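Local atomic coordinates of histidinol-phosphatase (Bordetella pertussis, PDB entry 3FVV), a protein that probably removes the phosphate from histidinol phosphate to give histidinol, the direct precursor of histidine, as a hydrolase of the haloacid dehalogenase-like superfamily. Residues 182-187 and 199-204; 10-15 and 113-118. One frame throughout, in Å; residues are numbered along the deposited sequence.

Contact 1: 182-187 and 199-204; sequences YFYSDS and RPIAAN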
ATOM      1  N   TYR A 182      14.530  -8.124   0.794  1.00 14.93           N
ATOM      2  CA  TYR A 182      14.266  -7.046   1.740  1.00 14.96           C
ATOM      3  C   TYR A 182      12.741  -6.747   1.738  1.00 14.76           C
ATOM      4  O   TYR A 182      12.094  -6.909   0.718  1.00 14.58           O
ATOM      5  CB  TYR A 182      14.965  -5.762   1.275  1.00 15.35           C
ATOM      6  CG  TYR A 182      16.476  -5.804   1.243  1.00 15.81           C
ATOM      7  CD1 TYR A 182      17.223  -5.253   2.269  1.00 19.62           C
ATOM      8  CD2 TYR A 182      17.166  -6.359   0.180  1.00 21.38           C
ATOM      9  CE1 TYR A 182      18.611  -5.274   2.259  1.00 20.15           C
ATOM     10  CE2 TYR A 182      18.564  -6.401   0.183  1.00 22.43           C
ATOM     11  CZ  TYR A 182      19.255  -5.862   1.246  1.00 22.55           C
ATOM     12  OH  TYR A 182      20.626  -5.826   1.283  1.00 32.28           O
ATOM     13  N   PHE A 183      12.189  -6.366   2.888  1.00 13.77           N
ATOM     14  CA  PHE A 183      10.841  -5.807   2.981  1.00 14.96           C
ATOM     15  C   PHE A 183      10.909  -4.705   4.034  1.00 14.35           C
ATOM     16  O   PHE A 183      11.444  -4.927   5.124  1.00 15.08           O
ATOM     17  CB  PHE A 183       9.785  -6.857   3.344  1.00 15.80           C
ATOM     18  CG  PHE A 183       8.384  -6.304   3.468  1.00 14.47           C
ATOM     19  CD1 PHE A 183       7.849  -5.445   2.496  1.00 15.27           C
ATOM     20  CD2 PHE A 183       7.590  -6.655   4.551  1.00 16.37           C
ATOM     21  CE1 PHE A 183       6.588  -4.929   2.620  1.00 11.99           C
ATOM     22  CE2 PHE A 183       6.303  -6.179   4.666  1.00 14.75           C
ATOM     23  CZ  PHE A 183       5.798  -5.288   3.727  1.00 13.65           C
ATOM     24  N   TYR A 184      10.507  -3.498   3.640  1.00 12.10           N
ATOM     25  CA  TYR A 184      10.389  -2.377   4.502  1.00 11.43           C
ATOM     26  C   TYR A 184       8.921  -2.154   4.922  1.00 12.13           C
ATOM     27  O   TYR A 184       8.054  -2.066   4.075  1.00 13.31           O
ATOM     28  CB  TYR A 184      10.870  -1.112   3.768  1.00 11.44           C
ATOM     29  CG  TYR A 184      12.316  -1.098   3.314  1.00 11.53           C
ATOM     30  CD1 TYR A 184      13.259  -0.329   3.966  1.00 13.71           C
ATOM     31  CD2 TYR A 184      12.723  -1.817   2.197  1.00 15.19           C
ATOM     32  CE1 TYR A 184      14.557  -0.301   3.532  1.00 14.64           C
ATOM     33  CE2 TYR A 184      14.030  -1.821   1.780  1.00 13.19           C
ATOM     34  CZ  TYR A 184      14.941  -1.038   2.442  1.00 14.04           C
ATOM     35  OH  TYR A 184      16.242  -1.016   2.005  1.00 13.06           O
ATOM     36  N   SER A 185       8.626  -2.060   6.222  1.00 12.68           N
ATOM     37  CA  SER A 185       7.291  -1.726   6.656  1.00 13.12           C
ATOM     38  C   SER A 185       7.287  -1.105   8.036  1.00 13.18           C
ATOM     39  O   SER A 185       8.223  -1.228   8.777  1.00 13.15           O
ATOM     40  CB  SER A 185       6.315  -2.934   6.599  1.00 13.63           C
ATOM     41  OG  SER A 185       4.949  -2.482   6.750  1.00 13.65           O
ATOM     42  N   ASP A 186       6.166  -0.488   8.379  1.00 14.46           N
ATOM     43  CA  ASP A 186       6.026   0.311   9.613  1.00 14.74           C
ATOM     44  C   ASP A 186       5.165  -0.350  10.666  1.00 14.80           C
ATOM     45  O   ASP A 186       5.184   0.108  11.805  1.00 14.84           O
ATOM     46  CB  ASP A 186       5.335   1.622   9.329  1.00 15.24           C
ATOM     47  CG  ASP A 186       3.903   1.424   8.865  1.00 15.22           C
ATOM     48  OD1 ASP A 186       3.741   0.625   7.960  1.00 21.91           O
ATOM     49  OD2 ASP A 186       2.953   1.991   9.433  1.00 18.78           O
ATOM     50  N   SER A 187       4.443  -1.400  10.283  1.00 14.76           N
ATOM     51  CA  SER A 187       3.270  -1.874  11.017  1.00 15.45           C
ATOM     52  C   SER A 187       3.337  -3.323  11.447  1.00 16.01           C
ATOM     53  O   SER A 187       3.830  -4.190  10.704  1.00 15.15           O
ATOM     54  CB  SER A 187       2.056  -1.756  10.108  1.00 16.16           C
ATOM     55  OG  SER A 187       0.912  -2.327  10.708  1.00 16.71           O
ATOM     56  N   ARG A 199      15.743 -10.066   4.839  1.00 19.80           N
ATOM     57  CA  ARG A 199      16.137  -8.809   5.465  1.00 19.70           C
ATOM     58  C   ARG A 199      14.957  -7.878   5.748  1.00 19.43           C
ATOM     59  O   ARG A 199      14.692  -6.922   5.003  1.00 17.21           O
ATOM     60  CB  ARG A 199      17.128  -8.075   4.592  1.00 21.13           C
ATOM     61  CG  ARG A 199      18.240  -8.909   4.079  1.00 27.09           C
ATOM     62  CD  ARG A 199      19.542  -8.667   4.837  1.00 35.11           C
ATOM     63  NE  ARG A 199      20.584  -8.274   3.873  1.00 40.83           N
ATOM     64  CZ  ARG A 199      21.766  -8.855   3.700  1.00 43.94           C
ATOM     65  NH1 ARG A 199      22.146  -9.888   4.452  1.00 47.41           N
ATOM     66  NH2 ARG A 199      22.590  -8.360   2.777  1.00 44.93           N
ATOM     67  N   PRO A 200      14.253  -8.137   6.847  1.00 18.64           N
ATOM     68  CA  PRO A 200      13.173  -7.255   7.264  1.00 18.05           C
ATOM     69  C   PRO A 200      13.704  -5.919   7.807  1.00 17.83           C
ATOM     70  O   PRO A 200      14.667  -5.919   8.617  1.00 18.59           O
ATOM     71  CB  PRO A 200      12.497  -8.054   8.394  1.00 17.44           C
ATOM     72  CG  PRO A 200      13.589  -8.910   8.939  1.00 17.98           C
ATOM     73  CD  PRO A 200      14.462  -9.263   7.778  1.00 18.85           C
ATOM     74  N   ILE A 201      13.068  -4.814   7.419  1.00 15.50           N
ATOM     75  CA  ILE A 201      13.484  -3.453   7.860  1.00 16.42           C
ATOM     76  C   ILE A 201      12.225  -2.770   8.380  1.00 15.24           C
ATOM     77  O   ILE A 201      11.228  -2.667   7.667  1.00 14.90           O
ATOM     78  CB  ILE A 201      14.036  -2.545   6.689  1.00 16.85           C
ATOM     79  CG1 ILE A 201      15.100  -3.266   5.814  1.00 20.74           C
ATOM     80  CG2 ILE A 201      14.597  -1.273   7.213  1.00 16.72           C
ATOM     81  CD1 ILE A 201      16.325  -3.682   6.557  1.00 23.34           C
ATOM     82  N   ALA A 202      12.260  -2.363   9.625  1.00 14.37           N
ATOM     83  CA  ALA A 202      11.187  -1.652  10.250  1.00 14.37           C
ATOM     84  C   ALA A 202      11.439  -0.187   9.913  1.00 14.36           C
ATOM     85  O   ALA A 202      12.439   0.398  10.360  1.00 15.58           O
ATOM     86  CB  ALA A 202      11.234  -1.881  11.728  1.00 13.89           C
ATOM     87  N   ALA A 203      10.566   0.372   9.094  1.00 13.81           N
ATOM     88  CA  ALA A 203      10.681   1.739   8.580  1.00 14.18           C
ATOM     89  C   ALA A 203       9.613   2.582   9.254  1.00 14.19           C
ATOM     90  O   ALA A 203       8.417   2.257   9.182  1.00 13.99           O
ATOM     91  CB  ALA A 203      10.499   1.765   7.066  1.00 12.39           C
ATOM     92  N   ASN A 204      10.036   3.659   9.911  1.00 13.89           N
ATOM     93  CA  ASN A 204       9.135   4.490  10.672  1.00 14.68           C
ATOM     94  C   ASN A 204       8.241   3.620  11.595  1.00 15.38           C
ATOM     95  O   ASN A 204       7.035   3.818  11.638  1.00 17.71           O
ATOM     96  CB  ASN A 204       8.262   5.364   9.739  1.00 13.47           C
ATOM     97  CG  ASN A 204       9.073   6.042   8.618  1.00 16.37           C
ATOM     98  OD1 ASN A 204      10.046   6.733   8.896  1.00 13.80           O
ATOM     99  ND2 ASN A 204       8.702   5.783   7.350  1.00 11.35           N
TER

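Contact 2: 10-15 and 113-118; sequences DLDHTL and LVTATN. With SO4 (sulfate ion), chain C.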
ATOM      1  N   ASP A  10       6.529  -1.613   1.544  1.00 13.65           N
ATOM      2  CA  ASP A  10       5.222  -1.123   2.010  1.00 13.44           C
ATOM      3  C   ASP A  10       5.050   0.342   1.562  1.00 12.99           C
ATOM      4  O   ASP A  10       6.017   1.041   1.333  1.00 12.84           O
ATOM      5  CB  ASP A  10       5.179  -1.229   3.552  1.00 14.69           C
ATOM      6  CG  ASP A  10       3.797  -0.830   4.139  1.00 16.66           C
ATOM      7  OD1 ASP A  10       2.766  -1.407   3.660  1.00 17.60           O
ATOM      8  OD2 ASP A  10       3.737   0.055   5.028  1.00 22.39           O
ATOM      9  N   LEU A  11       3.824   0.829   1.423  1.00 13.97           N
ATOM     10  CA  LEU A  11       3.600   2.221   1.041  1.00 12.90           C
ATOM     11  C   LEU A  11       3.218   3.146   2.211  1.00 13.44           C
ATOM     12  O   LEU A  11       3.993   4.045   2.572  1.00 12.10           O
ATOM     13  CB  LEU A  11       2.522   2.333  -0.039  1.00 13.87           C
ATOM     14  CG  LEU A  11       2.194   3.743  -0.517  1.00 13.71           C
ATOM     15  CD1 LEU A  11       3.389   4.352  -1.149  1.00  9.24           C
ATOM     16  CD2 LEU A  11       0.955   3.748  -1.541  1.00 15.37           C
ATOM     17  N   ASP A  12       2.056   2.921   2.813  1.00 13.38           N
ATOM     18  CA  ASP A  12       1.487   3.931   3.707  1.00 13.62           C
ATOM     19  C   ASP A  12       2.278   4.005   4.980  1.00 13.05           C
ATOM     20  O   ASP A  12       2.429   3.014   5.648  1.00 12.36           O
ATOM     21  CB  ASP A  12      -0.002   3.665   3.952  1.00 13.81           C
ATOM     22  CG  ASP A  12      -0.811   3.681   2.647  1.00 15.05           C
ATOM     23  OD1 ASP A  12      -0.664   4.604   1.831  1.00 14.67           O
ATOM     24  OD2 ASP A  12      -1.555   2.738   2.382  1.00 20.22           O
ATOM     25  N   HIS A  13       2.835   5.187   5.257  1.00 13.64           N
ATOM     26  CA  HIS A  13       3.671   5.454   6.442  1.00 14.54           C
ATOM     27  C   HIS A  13       5.044   4.847   6.338  1.00 14.96           C
ATOM     28  O   HIS A  13       5.837   5.000   7.240  1.00 16.68           O
ATOM     29  CB  HIS A  13       2.997   4.984   7.717  1.00 15.57           C
ATOM     30  CG  HIS A  13       1.697   5.670   7.960  1.00 20.28           C
ATOM     31  ND1 HIS A  13       1.621   7.017   8.219  1.00 23.35           N
ATOM     32  CD2 HIS A  13       0.424   5.220   7.920  1.00 25.65           C
ATOM     33  CE1 HIS A  13       0.354   7.364   8.363  1.00 24.48           C
ATOM     34  NE2 HIS A  13      -0.394   6.292   8.192  1.00 26.63           N
ATOM     35  N   THR A  14       5.347   4.181   5.234  1.00 14.63           N
ATOM     36  CA  THR A  14       6.695   3.636   4.990  1.00 14.58           C
ATOM     37  C   THR A  14       7.365   4.512   3.952  1.00 13.58           C
ATOM     38  O   THR A  14       8.341   5.153   4.239  1.00 15.36           O
ATOM     39  CB  THR A  14       6.603   2.166   4.478  1.00 13.98           C
ATOM     40  OG1 THR A  14       6.114   1.357   5.549  1.00 19.02           O
ATOM     41  CG2 THR A  14       7.976   1.623   3.996  1.00 15.41           C
ATOM     42  N   LEU A  15       6.821   4.553   2.740  1.00 14.03           N
ATOM     43  CA  LEU A  15       7.385   5.413   1.703  1.00 14.74           C
ATOM     44  C   LEU A  15       6.725   6.783   1.689  1.00 14.01           C
ATOM     45  O   LEU A  15       7.324   7.711   1.200  1.00 15.66           O
ATOM     46  CB  LEU A  15       7.340   4.729   0.332  1.00 14.71           C
ATOM     47  CG  LEU A  15       8.286   3.536   0.066  1.00 14.16           C
ATOM     48  CD1 LEU A  15       8.172   3.128  -1.385  1.00  8.04           C
ATOM     49  CD2 LEU A  15       9.751   3.875   0.434  1.00 12.66           C
ATOM     50  N   LEU A 113       6.192  -2.601  -4.957  1.00 11.72           N
ATOM     51  CA  LEU A 113       5.401  -1.981  -3.924  1.00 13.11           C
ATOM     52  C   LEU A 113       4.298  -2.963  -3.499  1.00 12.81           C
ATOM     53  O   LEU A 113       3.549  -3.480  -4.357  1.00 11.36           O
ATOM     54  CB  LEU A 113       4.847  -0.647  -4.438  1.00 12.18           C
ATOM     55  CG  LEU A 113       4.240   0.387  -3.498  1.00 15.89           C
ATOM     56  CD1 LEU A 113       5.236   1.033  -2.556  1.00 17.20           C
ATOM     57  CD2 LEU A 113       3.533   1.511  -4.325  1.00 14.25           C
ATOM     58  N   VAL A 114       4.245  -3.244  -2.184  1.00 12.20           N
ATOM     59  CA  VAL A 114       3.287  -4.197  -1.641  1.00 11.32           C
ATOM     60  C   VAL A 114       2.410  -3.513  -0.608  1.00 12.21           C
ATOM     61  O   VAL A 114       2.873  -3.217   0.526  1.00 12.70           O
ATOM     62  CB  VAL A 114       4.005  -5.431  -0.996  1.00 11.98           C
ATOM     63  CG1 VAL A 114       2.967  -6.558  -0.780  1.00  7.37           C
ATOM     64  CG2 VAL A 114       5.171  -5.909  -1.867  1.00  9.70           C
ATOM     65  N   THR A 115       1.150  -3.276  -0.971  1.00 11.94           N
ATOM     66  CA  THR A 115       0.296  -2.382  -0.217  1.00 12.49           C
ATOM     67  C   THR A 115      -1.174  -2.814  -0.198  1.00 13.08           C
ATOM     68  O   THR A 115      -1.706  -3.269  -1.202  1.00 11.89           O
ATOM     69  CB  THR A 115       0.417  -0.934  -0.817  1.00 13.68           C
ATOM     70  OG1 THR A 115      -0.494  -0.054  -0.160  1.00 13.35           O
ATOM     71  CG2 THR A 115       0.121  -0.945  -2.306  1.00 11.91           C
ATOM     72  N   ALA A 116      -1.829  -2.622   0.956  1.00 12.50           N
ATOM     73  CA  ALA A 116      -3.256  -2.901   1.112  1.00 13.51           C
ATOM     74  C   ALA A 116      -4.068  -1.840   0.415  1.00 12.87           C
ATOM     75  O   ALA A 116      -5.225  -2.072   0.124  1.00 13.90           O
ATOM     76  CB  ALA A 116      -3.677  -2.955   2.574  1.00 11.94           C
ATOM     77  N   THR A 117      -3.503  -0.662   0.170  1.00 12.33           N
ATOM     78  CA  THR A 117      -4.303   0.384  -0.481  1.00 10.95           C
ATOM     79  C   THR A 117      -4.515  -0.044  -1.954  1.00 11.84           C
ATOM     80  O   THR A 117      -3.606  -0.478  -2.615  1.00 12.23           O
ATOM     81  CB  THR A 117      -3.708   1.772  -0.269  1.00 11.51           C
ATOM     82  OG1 THR A 117      -3.780   2.116   1.129  1.00  9.81           O
ATOM     83  CG2 THR A 117      -4.475   2.873  -1.074  1.00  8.27           C
ATOM     84  N   ASN A 118      -5.747   0.054  -2.431  1.00 12.29           N
ATOM     85  CA  ASN A 118      -6.123  -0.543  -3.715  1.00 11.50           C
ATOM     86  C   ASN A 118      -5.314  -0.043  -4.917  1.00 11.78           C
ATOM     87  O   ASN A 118      -4.862   1.142  -4.948  1.00  8.58           O
ATOM     88  CB  ASN A 118      -7.646  -0.441  -3.930  1.00 11.70           C
ATOM     89  CG  ASN A 118      -8.115   0.932  -4.372  1.00 11.22           C
ATOM     90  OD1 ASN A 118      -7.963   1.273  -5.546  1.00  8.98           O
ATOM     91  ND2 ASN A 118      -8.792   1.673  -3.478  1.00  8.25           N
TER
HETATM   92  S   SO4 C 233      -0.163  -0.315   3.382  1.00 25.07           S
HETATM   93  O1  SO4 C 233       0.791   0.286   2.375  1.00 21.78           O
HETATM   94  O2  SO4 C 233      -0.404  -1.795   3.173  1.00 17.15           O
HETATM   95  O3  SO4 C 233       0.371   0.059   4.682  1.00 24.98           O
HETATM   96  O4  SO4 C 233      -1.494   0.301   3.272  1.00 20.50           O

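Contact 1: 182-187 and 199-204
The carbonyl oxygen of Ile201 is gripped by two groups of strand 182-185: the amide N of Ser185 donates to it at 3.0 Å, and CA of Tyr184 adds a CA-H...O contact at 3.3 Å. This is parallel beta pairing in the beta-alpha-beta unit of strand 180-185, helix 191-196 and strand 199-203, part of the Rossmann-like sheet of the HAD fold. The ladder continues with Ile201 N giving its hydrogen to Phe183 O (2.8 Å) and Ala203 N to Ser185 O (2.9 Å), while the bond from Phe183 N to Arg199 O is weak. Pro200, which lacks an N-H, costs this ladder nothing, because Arg199 O and Ile201 N on its flanks make the bonds to Phe183.

Phe183 and Pro200 send their apolar groups to the face covered by helix 191-196, where both touch Leu194. On the other face two aromatic-aliphatic pairs follow one another. Paired across the ladder and with like first torsions, each chain anti to its own carbonyl carbon (chi1 -61° and -49°), Tyr184 and Ile201 lie side by side, pointing the same way. Methylene CG1 of the beta-branched Ile201 sits over one face of the Tyr184 ring, 4.0 Å from the centroid. The hydroxyl of Tyr184 finds its hydrogen-bond partner in His104.

At the more exposed end, Arg199 lays CB off-centre over the Tyr182 ring, 4.1 Å from its centroid. The bent chain of Arg199 turns the guanidinium plane 76° from the ring, with Tyr182 OH near that plane, at the guanidinium edge and 3.5 Å from Arg199 NH2.

Contact 2: 10-15 and 113-118
Thr117 OG1 donates a 2.6 Å hydrogen bond to Asp12 OD2, on the syn side of the carboxylate and 20° out of its plane. It ties the HAD signature loop DLDHT, which follows strand 5-9, to the turn that follows strand 110-115; Asp10 and Thr115 probably correspond to the family's nucleophile and its phosphate-binding hydroxyl.

Further hydrogen bonds from both segments converge on a sulfate, probably from the crystallisation liquor, which is consistent with a phosphate pocket. Sulfate O1 accepts from Leu11 N. The same O1 is 3.0 Å from its donor Asp12 N. Thr115 OG1 donates to sulfate O1 as well, at 2.9 Å. Ala116 N binds sulfate O2 at 2.8 Å. Thr115 suits its place because its OG1, anti to the backbone N (chi1 175°), also accepts from Thr117 N in an ST turn. Lys160 completes the site, hydrogen-bonded to the sulfate and in a salt bridge with Asp10 OD1.

Apolar packing involves the leucines. Leu113 CD1 meets Leu11 CB at 3.9 Å and Leu15 CD1 at 3.8 Å, branched aliphatics filling buried ground near helix 119-128.

Within the loop, Thr14 OG1 steadies Asp10 through the anti lone pair of Asp10 OD2, at 2.8 Å.

Both contacts belong to the same sheet, in which strand 5-9 lies between strands 110-115 and 180-185. Contact 2 is buried near the centre of the chain and joins a loop to a strand end and its turn by a side-chain bond, leucine packing and an anion held by backbone and side-chain groups of both segments. Contact 1 is only partly buried and rests chiefly on the backbone ladder between neighbouring strands, with tyrosines and aliphatic chains on one face. They meet at the C-terminal strand ends: Asn204 ND2 probably bonds to His13 O, and the carboxylates of Asp186 and Asp10 lie close together. As in HAD relatives, such clustered acids are consistent with a magnesium site beside the phosphate pocket.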